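Local coordinates for xylose isomerase-like TIM barrel domain-containing protein (Parabacteroides distasonis, PDB 4KW2) that is of unknown function but folds as a xylose isomerase-like TIM barrel, and may be a sugar isomerase or epimerase-like enzyme as in relatives of that superfamily, at residues K91-G96 against G117-T122; K108-A113 against K138-E143; Q27-H32 against E52-Q57. One frame throughout, in Å; residues are numbered along the deposited sequence.

Contact 1: residues K91-G96 against G117-T122; sequences KPIAFG and GAHIVT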
loop_
_atom_site.group_PDB
_atom_site.type_symbol
_atom_site.label_atom_id
_atom_site.label_comp_id
_atom_site.label_asym_id
_atom_site.label_seq_id
_atom_site.Cartn_x
_atom_site.Cartn_y
_atom_site.Cartn_z
ATOM N N LYS A 91 -22.642 -10.713 16.353
ATOM C CA LYS A 91 -22.441 -9.960 17.599
ATOM C C LYS A 91 -21.612 -8.713 17.309
ATOM O O LYS A 91 -20.591 -8.805 16.625
ATOM C CB LYS A 91 -21.697 -10.807 18.633
ATOM C CG LYS A 91 -22.370 -12.121 18.992
ATOM C CD LYS A 91 -23.464 -11.921 20.024
ATOM C CE LYS A 91 -23.870 -13.239 20.666
ATOM N NZ LYS A 91 -24.906 -13.025 21.714
ATOM N N PRO A 92 -22.033 -7.542 17.829
ATOM C CA PRO A 92 -21.236 -6.329 17.661
ATOM C C PRO A 92 -20.126 -6.317 18.698
ATOM O O PRO A 92 -20.105 -5.466 19.578
ATOM C CB PRO A 92 -22.250 -5.219 17.907
ATOM C CG PRO A 92 -23.173 -5.813 18.917
ATOM C CD PRO A 92 -23.272 -7.273 18.580
ATOM N N ILE A 93 -19.211 -7.269 18.570
ATOM C CA ILE A 93 -18.258 -7.609 19.625
ATOM C C ILE A 93 -17.224 -6.510 19.872
ATOM O O ILE A 93 -16.787 -6.317 21.006
ATOM C CB ILE A 93 -17.544 -8.948 19.302
ATOM C CG1 ILE A 93 -16.841 -9.527 20.531
ATOM C CG2 ILE A 93 -16.561 -8.803 18.147
ATOM C CD1 ILE A 93 -17.771 -10.312 21.421
ATOM N N ALA A 94 -16.842 -5.789 18.822
ATOM C CA ALA A 94 -15.797 -4.787 18.952
ATOM C C ALA A 94 -16.102 -3.514 18.185
ATOM O O ALA A 94 -16.823 -3.526 17.193
ATOM C CB ALA A 94 -14.463 -5.360 18.490
ATOM N N PHE A 95 -15.542 -2.417 18.678
ATOM C CA PHE A 95 -15.464 -1.178 17.939
ATOM C C PHE A 95 -14.022 -0.698 17.967
ATOM O O PHE A 95 -13.327 -0.868 18.964
ATOM C CB PHE A 95 -16.382 -0.124 18.551
ATOM C CG PHE A 95 -17.835 -0.438 18.393
ATOM C CD1 PHE A 95 -18.470 -0.225 17.183
ATOM C CD2 PHE A 95 -18.566 -0.959 19.446
ATOM C CE1 PHE A 95 -19.812 -0.524 17.025
ATOM C CE2 PHE A 95 -19.907 -1.261 19.293
ATOM C CZ PHE A 95 -20.531 -1.043 18.080
ATOM N N GLY A 96 -13.588 -0.095 16.870
ATOM C CA GLY A 96 -12.252 0.463 16.775
ATOM C C GLY A 96 -11.850 0.541 15.319
ATOM O O GLY A 96 -12.597 0.063 14.464
ATOM N N GLY A 117 -23.337 -3.157 23.477
ATOM C CA GLY A 117 -23.071 -4.500 23.968
ATOM C C GLY A 117 -21.792 -5.094 23.422
ATOM O O GLY A 117 -21.663 -6.306 23.347
ATOM N N ALA A 118 -20.843 -4.246 23.043
ATOM C CA ALA A 118 -19.527 -4.718 22.652
ATOM C C ALA A 118 -18.801 -5.248 23.882
ATOM O O ALA A 118 -19.049 -4.793 25.004
ATOM C CB ALA A 118 -18.730 -3.599 22.001
ATOM N N HIS A 119 -17.925 -6.225 23.667
ATOM C CA HIS A 119 -17.083 -6.768 24.737
ATOM C C HIS A 119 -15.637 -6.295 24.616
ATOM O O HIS A 119 -14.875 -6.407 25.566
ATOM C CB HIS A 119 -17.137 -8.298 24.744
ATOM C CG HIS A 119 -18.459 -8.853 25.180
ATOM N ND1 HIS A 119 -19.030 -8.543 26.396
ATOM C CD2 HIS A 119 -19.317 -9.703 24.570
ATOM C CE1 HIS A 119 -20.186 -9.170 26.512
ATOM N NE2 HIS A 119 -20.382 -9.883 25.419
ATOM N N ILE A 120 -15.262 -5.762 23.454
ATOM C CA ILE A 120 -13.896 -5.317 23.208
ATOM C C ILE A 120 -13.906 -3.990 22.468
ATOM O O ILE A 120 -14.794 -3.722 21.669
ATOM C CB ILE A 120 -13.106 -6.325 22.339
ATOM C CG1 ILE A 120 -13.290 -7.759 22.848
ATOM C CG2 ILE A 120 -11.624 -5.960 22.317
ATOM C CD1 ILE A 120 -12.629 -8.814 21.985
ATOM N N VAL A 121 -12.904 -3.164 22.727
ATOM C CA VAL A 121 -12.633 -2.021 21.872
ATOM C C VAL A 121 -11.159 -2.058 21.498
ATOM O O VAL A 121 -10.313 -2.385 22.333
ATOM C CB VAL A 121 -13.006 -0.673 22.534
ATOM C CG1 VAL A 121 -14.503 -0.604 22.795
ATOM C CG2 VAL A 121 -12.239 -0.446 23.830
ATOM N N THR A 122 -10.865 -1.768 20.234
ATOM C CA THR A 122 -9.491 -1.639 19.776
ATOM C C THR A 122 -9.148 -0.158 19.726
ATOM O O THR A 122 -9.949 0.659 19.262
ATOM C CB THR A 122 -9.272 -2.296 18.404
ATOM O OG1 THR A 122 -10.263 -1.836 17.485
ATOM C CG2 THR A 122 -9.376 -3.798 18.519
#
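A94 and F95 of strand 91-96 pair in parallel with I120 and V121, the two short strand axes lying 4.6 Å apart and inclined by 25°. Four backbone hydrogen bonds carry the pairing. I93 O accepts twice: I120 N arrives almost in line with the carbonyl bond (C=O...N 169°), whereas H119 N comes in from the side, tilted from the carbonyl plane. F95 N gives a weak bond to I120 O, and T122 N a firmer one to F95 O (2.9 Å). CA-H...O contacts fill the spaces between, the shortest from A94 CA to I120 O at 3.1 Å.

Apolar contacts come next. A94 and I120 project to one face of the sheet, F95 and V121 to the other. A118 CB lies 3.7 Å from F95 CD2, and I93 CD1 meets the edge of the H119 imidazole, 3.6 Å from CD2. The I93 branch reaches that edge because its CG1 stands opposite the backbone N (chi1 -164°).

Polar ends and turns complete the contact. T122 OG1 approaches G96 CA to 3.1 Å, on the side where a beta carbon would collide with it, and hydrogen-bonds to E52. H119 NE2 and K91 NZ both hold a sulfate, probably from the crystallisation liquor. G117, with positive phi, closes a Schellman motif at the end of helix 103-116.

That helix links the two strands as a beta-alpha-beta crossover: V121 packs on its F109, F110 and A113, while strands 50-53 and 143-146 flank the pair.

Contact 2: residues K108-A113 against K138-E143; sequences KFFAFA and KKYDME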
loop_
_atom_site.group_PDB
_atom_site.type_symbol
_atom_site.label_atom_id
_atom_site.label_comp_id
_atom_site.label_asym_id
_atom_site.label_seq_id
_atom_site.Cartn_x
_atom_site.Cartn_y
_atom_site.Cartn_z
ATOM N N LYS A 108 -17.247 8.918 26.138
ATOM C CA LYS A 108 -18.407 8.703 25.267
ATOM C C LYS A 108 -18.290 7.418 24.437
ATOM O O LYS A 108 -19.279 6.718 24.226
ATOM C CB LYS A 108 -18.602 9.896 24.333
ATOM C CG LYS A 108 -19.080 11.169 25.013
ATOM C CD LYS A 108 -18.998 12.344 24.043
ATOM C CE LYS A 108 -19.337 13.672 24.700
ATOM N NZ LYS A 108 -20.792 13.966 24.683
ATOM N N PHE A 109 -17.078 7.121 23.976
ATOM C CA PHE A 109 -16.799 5.923 23.181
ATOM C C PHE A 109 -17.023 4.630 23.983
ATOM O O PHE A 109 -17.687 3.703 23.501
ATOM C CB PHE A 109 -15.367 6.000 22.647
ATOM C CG PHE A 109 -14.893 4.754 21.949
ATOM C CD1 PHE A 109 -15.388 4.404 20.703
ATOM C CD2 PHE A 109 -13.906 3.959 22.519
ATOM C CE1 PHE A 109 -14.931 3.266 20.056
ATOM C CE2 PHE A 109 -13.443 2.828 21.874
ATOM C CZ PHE A 109 -13.956 2.480 20.641
ATOM N N PHE A 110 -16.485 4.581 25.201
ATOM C CA PHE A 110 -16.679 3.429 26.088
ATOM C C PHE A 110 -18.135 3.262 26.521
ATOM O O PHE A 110 -18.623 2.140 26.628
ATOM C CB PHE A 110 -15.793 3.538 27.333
ATOM C CG PHE A 110 -14.415 2.971 27.149
ATOM C CD1 PHE A 110 -13.436 3.689 26.475
ATOM C CD2 PHE A 110 -14.094 1.722 27.655
ATOM C CE1 PHE A 110 -12.167 3.171 26.303
ATOM C CE2 PHE A 110 -12.824 1.196 27.488
ATOM C CZ PHE A 110 -11.859 1.921 26.811
ATOM N N ALA A 111 -18.817 4.372 26.790
ATOM C CA ALA A 111 -20.242 4.330 27.135
ATOM C C ALA A 111 -21.053 3.751 25.981
ATOM O O ALA A 111 -21.934 2.922 26.188
ATOM C CB ALA A 111 -20.754 5.721 27.486
ATOM N N PHE A 112 -20.743 4.194 24.767
ATOM C CA PHE A 112 -21.421 3.713 23.566
ATOM C C PHE A 112 -21.169 2.224 23.324
ATOM O O PHE A 112 -22.103 1.465 23.095
ATOM C CB PHE A 112 -20.974 4.516 22.345
ATOM C CG PHE A 112 -21.560 4.024 21.058
ATOM C CD1 PHE A 112 -22.896 4.242 20.766
ATOM C CD2 PHE A 112 -20.778 3.336 20.137
ATOM C CE1 PHE A 112 -23.444 3.790 19.576
ATOM C CE2 PHE A 112 -21.320 2.877 18.950
ATOM C CZ PHE A 112 -22.656 3.109 18.667
ATOM N N ALA A 113 -19.905 1.818 23.373
ATOM C CA ALA A 113 -19.544 0.408 23.242
ATOM C C ALA A 113 -20.353 -0.459 24.204
ATOM O O ALA A 113 -20.893 -1.495 23.815
ATOM C CB ALA A 113 -18.056 0.214 23.484
ATOM N N LYS A 138 -12.446 -0.661 33.416
ATOM C CA LYS A 138 -12.983 -1.175 34.684
ATOM C C LYS A 138 -14.434 -0.746 34.875
ATOM O O LYS A 138 -15.291 -1.565 35.194
ATOM C CB LYS A 138 -12.173 -0.666 35.880
ATOM C CG LYS A 138 -10.746 -1.183 35.999
ATOM C CD LYS A 138 -10.191 -0.870 37.386
ATOM C CE LYS A 138 -8.741 -0.409 37.361
ATOM N NZ LYS A 138 -7.812 -1.484 36.920
ATOM N N LYS A 139 -14.692 0.544 34.677
ATOM C CA LYS A 139 -16.017 1.128 34.894
ATOM C C LYS A 139 -17.100 0.481 34.031
ATOM O O LYS A 139 -18.243 0.360 34.468
ATOM C CB LYS A 139 -15.969 2.639 34.636
ATOM C CG LYS A 139 -17.298 3.374 34.765
ATOM C CD LYS A 139 -17.095 4.875 34.585
ATOM C CE LYS A 139 -18.328 5.587 34.045
ATOM N NZ LYS A 139 -19.135 6.237 35.110
ATOM N N TYR A 140 -16.740 0.072 32.813
ATOM C CA TYR A 140 -17.693 -0.531 31.880
ATOM C C TYR A 140 -17.449 -2.023 31.634
ATOM O O TYR A 140 -18.094 -2.614 30.770
ATOM C CB TYR A 140 -17.662 0.215 30.544
ATOM C CG TYR A 140 -18.121 1.656 30.624
ATOM C CD1 TYR A 140 -19.471 1.975 30.768
ATOM C CD2 TYR A 140 -17.210 2.702 30.543
ATOM C CE1 TYR A 140 -19.893 3.296 30.835
ATOM C CE2 TYR A 140 -17.620 4.021 30.610
ATOM C CZ TYR A 140 -18.960 4.314 30.757
ATOM O OH TYR A 140 -19.351 5.633 30.816
ATOM N N ASP A 141 -16.532 -2.629 32.386
ATOM C CA ASP A 141 -16.151 -4.030 32.178
ATOM C C ASP A 141 -15.811 -4.321 30.703
ATOM O O ASP A 141 -16.115 -5.392 30.179
ATOM C CB ASP A 141 -17.266 -4.959 32.671
ATOM C CG ASP A 141 -16.855 -6.423 32.677
ATOM O OD1 ASP A 141 -15.646 -6.713 32.819
ATOM O OD2 ASP A 141 -17.746 -7.289 32.535
HETATM N N MSE A 142 -15.166 -3.353 30.056
HETATM C CA MSE A 142 -14.826 -3.431 28.641
HETATM C C MSE A 142 -13.401 -3.875 28.502
HETATM O O MSE A 142 -12.513 -3.353 29.172
HETATM C CB MSE A 142 -14.989 -2.028 28.056
HETATM C CG MSE A 142 -14.864 -1.976 26.536
HETATM SE SE MSE A 142 -16.275 -3.047 25.684
HETATM C CE MSE A 142 -17.819 -2.072 26.412
ATOM N N GLU A 143 -13.160 -4.849 27.633
ATOM C CA GLU A 143 -11.796 -5.236 27.310
ATOM C C GLU A 143 -11.209 -4.260 26.299
ATOM O O GLU A 143 -11.927 -3.697 25.475
ATOM C CB GLU A 143 -11.746 -6.666 26.787
ATOM C CG GLU A 143 -12.100 -7.687 27.853
ATOM C CD GLU A 143 -11.832 -9.107 27.409
ATOM O OE1 GLU A 143 -12.329 -9.505 26.330
ATOM O OE2 GLU A 143 -11.125 -9.824 28.146
#
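F110 and Y140 meet through the CB of one and the ring of the other: F110 CB lies 3.6 Å from Y140 CD2. The phenol ring lies against the helix backbone, with F110 O and A111 N above the same face, both toward the rim. A111 CA completes this face as a CH-pi donor, 4.2 Å from the ring centroid and 26° off the normal. The hydroxyl end reaches A111 CB, 3.6 Å from OH. The opposite face has K139 CG above its rim, so the ring is sandwiched between helix 103-116 and its own preceding residue. With an alanine in place of Y140, the backbone at F110 and A111 would probably lose its aromatic cover and a gap would open between the helices.

Selenomethionine M142 occupies the inner side. Its CG lies anti to the backbone N (chi1 -172°), and the chain then bends at chi2 and chi3. CB and CG lie by the F110 ring atoms CD2 and CE2, with CB 3.9 Å from CD2, while CE turns to A113 CB at 3.7 Å.

D141, with positive phi, belongs to the Schellman motif that follows helix 130-140, turning the chain inward so that M142 also packs on V121. Adjacent outer helices side by side, with the residue leading into the next strand packed against the first of them, are characteristic of the helical layer of a TIM barrel.

Contact 3: residues Q27-H32 against E52-Q57; sequences QTWTFH and EAFFFQ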
loop_
_atom_site.group_PDB
_atom_site.type_symbol
_atom_site.label_atom_id
_atom_site.label_comp_id
_atom_site.label_asym_id
_atom_site.label_seq_id
_atom_site.Cartn_x
_atom_site.Cartn_y
_atom_site.Cartn_z
ATOM N N GLN A 27 -13.677 -7.049 10.035
ATOM C CA GLN A 27 -13.537 -5.596 10.142
ATOM C C GLN A 27 -14.466 -4.976 9.117
ATOM O O GLN A 27 -14.322 -5.220 7.915
ATOM C CB GLN A 27 -12.107 -5.156 9.864
ATOM C CG GLN A 27 -11.091 -5.709 10.845
ATOM C CD GLN A 27 -9.688 -5.217 10.558
ATOM O OE1 GLN A 27 -9.487 -4.042 10.236
ATOM N NE2 GLN A 27 -8.707 -6.120 10.654
ATOM N N THR A 28 -15.419 -4.171 9.578
ATOM C CA THR A 28 -16.397 -3.574 8.666
ATOM C C THR A 28 -15.725 -2.623 7.664
ATOM O O THR A 28 -16.282 -2.346 6.606
ATOM C CB THR A 28 -17.531 -2.856 9.425
ATOM O OG1 THR A 28 -16.987 -1.848 10.282
ATOM C CG2 THR A 28 -18.323 -3.849 10.272
ATOM N N TRP A 29 -14.524 -2.143 7.984
ATOM C CA TRP A 29 -13.730 -1.351 7.033
ATOM C C TRP A 29 -13.610 -2.030 5.660
ATOM O O TRP A 29 -13.526 -1.361 4.632
ATOM C CB TRP A 29 -12.333 -1.053 7.597
ATOM C CG TRP A 29 -11.545 -0.202 6.683
ATOM C CD1 TRP A 29 -10.479 -0.584 5.933
ATOM C CD2 TRP A 29 -11.786 1.177 6.370
ATOM N NE1 TRP A 29 -10.030 0.469 5.178
ATOM C CE2 TRP A 29 -10.816 1.564 5.425
ATOM C CE3 TRP A 29 -12.727 2.119 6.800
ATOM C CZ2 TRP A 29 -10.752 2.862 4.903
ATOM C CZ3 TRP A 29 -12.669 3.400 6.286
ATOM C CH2 TRP A 29 -11.687 3.763 5.340
ATOM N N THR A 30 -13.600 -3.357 5.662
ATOM C CA THR A 30 -13.624 -4.157 4.439
ATOM C C THR A 30 -14.634 -3.637 3.423
ATOM O O THR A 30 -14.360 -3.603 2.222
ATOM C CB THR A 30 -13.965 -5.619 4.787
ATOM O OG1 THR A 30 -12.947 -6.142 5.647
ATOM C CG2 THR A 30 -14.070 -6.489 3.540
ATOM N N PHE A 31 -15.801 -3.232 3.915
ATOM C CA PHE A 31 -16.898 -2.783 3.058
ATOM C C PHE A 31 -17.280 -1.333 3.354
ATOM O O PHE A 31 -18.465 -0.995 3.385
ATOM C CB PHE A 31 -18.115 -3.691 3.270
ATOM C CG PHE A 31 -17.877 -5.128 2.895
ATOM C CD1 PHE A 31 -17.806 -5.503 1.560
ATOM C CD2 PHE A 31 -17.745 -6.102 3.865
ATOM C CE1 PHE A 31 -17.593 -6.822 1.203
ATOM C CE2 PHE A 31 -17.537 -7.422 3.515
ATOM C CZ PHE A 31 -17.459 -7.782 2.183
ATOM N N HIS A 32 -16.280 -0.476 3.560
ATOM C CA HIS A 32 -16.538 0.904 3.985
ATOM C C HIS A 32 -17.248 1.734 2.919
ATOM O O HIS A 32 -17.824 2.777 3.239
ATOM C CB HIS A 32 -15.259 1.604 4.449
ATOM C CG HIS A 32 -14.259 1.843 3.363
ATOM N ND1 HIS A 32 -13.234 0.962 3.091
ATOM C CD2 HIS A 32 -14.115 2.870 2.494
ATOM C CE1 HIS A 32 -12.507 1.432 2.094
ATOM N NE2 HIS A 32 -13.019 2.589 1.715
ATOM N N GLU A 52 -16.054 -6.111 13.989
ATOM C CA GLU A 52 -15.332 -4.977 14.562
ATOM C C GLU A 52 -15.656 -3.768 13.693
ATOM O O GLU A 52 -15.184 -3.671 12.555
ATOM C CB GLU A 52 -13.823 -5.231 14.580
ATOM C CG GLU A 52 -12.998 -4.020 15.015
ATOM C CD GLU A 52 -11.512 -4.312 15.130
ATOM O OE1 GLU A 52 -11.120 -5.498 15.024
ATOM O OE2 GLU A 52 -10.727 -3.352 15.330
ATOM N N ALA A 53 -16.464 -2.853 14.221
ATOM C CA ALA A 53 -16.988 -1.761 13.413
ATOM C C ALA A 53 -16.225 -0.448 13.603
ATOM O O ALA A 53 -15.909 -0.048 14.726
ATOM C CB ALA A 53 -18.467 -1.567 13.686
ATOM N N PHE A 54 -15.939 0.206 12.481
ATOM C CA PHE A 54 -15.325 1.521 12.463
ATOM C C PHE A 54 -16.423 2.583 12.379
ATOM O O PHE A 54 -17.467 2.374 11.742
ATOM C CB PHE A 54 -14.361 1.657 11.274
ATOM C CG PHE A 54 -15.054 1.870 9.954
ATOM C CD1 PHE A 54 -15.544 0.790 9.224
ATOM C CD2 PHE A 54 -15.244 3.144 9.458
ATOM C CE1 PHE A 54 -16.207 0.989 8.024
ATOM C CE2 PHE A 54 -15.904 3.347 8.255
ATOM C CZ PHE A 54 -16.384 2.267 7.538
ATOM N N PHE A 55 -16.164 3.731 12.997
ATOM C CA PHE A 55 -17.129 4.824 13.068
ATOM C C PHE A 55 -17.195 5.636 11.775
ATOM O O PHE A 55 -16.258 5.646 10.966
ATOM C CB PHE A 55 -16.769 5.767 14.219
ATOM C CG PHE A 55 -17.225 5.304 15.580
ATOM C CD1 PHE A 55 -17.629 3.997 15.816
ATOM C CD2 PHE A 55 -17.214 6.194 16.645
ATOM C CE1 PHE A 55 -18.041 3.598 17.077
ATOM C CE2 PHE A 55 -17.621 5.802 17.904
ATOM C CZ PHE A 55 -18.028 4.498 18.123
ATOM N N PHE A 56 -18.329 6.320 11.629
ATOM C CA PHE A 56 -18.656 7.230 10.523
ATOM C C PHE A 56 -19.103 6.539 9.239
ATOM O O PHE A 56 -19.296 7.195 8.219
ATOM C CB PHE A 56 -17.545 8.261 10.285
ATOM C CG PHE A 56 -17.211 9.062 11.516
ATOM C CD1 PHE A 56 -18.123 9.976 12.024
ATOM C CD2 PHE A 56 -16.005 8.881 12.187
ATOM C CE1 PHE A 56 -17.836 10.705 13.169
ATOM C CE2 PHE A 56 -15.711 9.613 13.327
ATOM C CZ PHE A 56 -16.628 10.523 13.821
ATOM N N GLN A 57 -19.322 5.228 9.303
ATOM C CA GLN A 57 -19.991 4.527 8.215
ATOM C C GLN A 57 -21.484 4.843 8.258
ATOM O O GLN A 57 -22.108 4.775 9.323
ATOM C CB GLN A 57 -19.794 3.014 8.328
ATOM C CG GLN A 57 -20.192 2.264 7.064
ATOM C CD GLN A 57 -19.903 0.776 7.134
ATOM O OE1 GLN A 57 -19.913 0.178 8.207
ATOM N NE2 GLN A 57 -19.638 0.173 5.986
HETATM O O HOH W 1 -18.725 0.159 10.644
HETATM O O HOH W 2 -13.570 -1.935 10.837
#
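Q27 and E52 form a parallel bridge with their CA atoms 4.8 Å apart, and T28 N continues it with a nearly straight hydrogen bond to E52 O (3.0 Å, 169° at the hydrogen), after which the 27-32 segment curls into a 3-10 turn. The side chains of Q27 and E52 run side by side on one sheet face, amide and carboxylate planes roughly parallel. Their polar ends are held elsewhere: Q27 NE2 by S240 O, and E52 by S240 and H203.

T28 OG1 sits between the backbone N and the carbonyl carbon (chi1 57°), directing it to A53 CA and water 1. This water accepts from T28 OG1 and donates to F54 O and Q57 OE1, joining the two segments. Q57 NE2 hydrogen-bonds to L34 O. Water 2 bridges W29 N to E52 O. The segments end the first two strands of an eight-stranded TIM barrel and enter the loops beyond, at the C-terminal mouth where enzymes of this fold keep their active sites.

W29 and F54 make a T-shaped stack: the indole edge points into the F54 face, with planes at 81°, centroids 4.9 Å apart and W29 CE3 over the ring centre. H32 CB approaches F54, 3.4 Å from CZ. H32 ND1 donates to W29 O in the imidazole plane and lies over one indole face. A second subunit adds its A214 against W29 and its W216 against F54.

How the contacts relate
From the N terminus, contact 3 comes first: it closes the loop through helix 36-46, bringing the end of strand 23-27 and the turn beyond it beside strand 50-53. It is complete before the other two begin. Contact 1 then closes the unit of strand 91-98, helix 103-116 and strand 120-123. Contact 2 crosses it, since 108-113 lies within the loop of contact 1 while 138-143 follows its end, thus tying helix 103-116 to helix 130-140. Strand pairing joins contacts 1 and 3 through A94 O and A53 N, while V121 N with E143 O joins contacts 1 and 2. F55 packs on F109 and F112, linking the loop after strand 50-53 to helix 103-116.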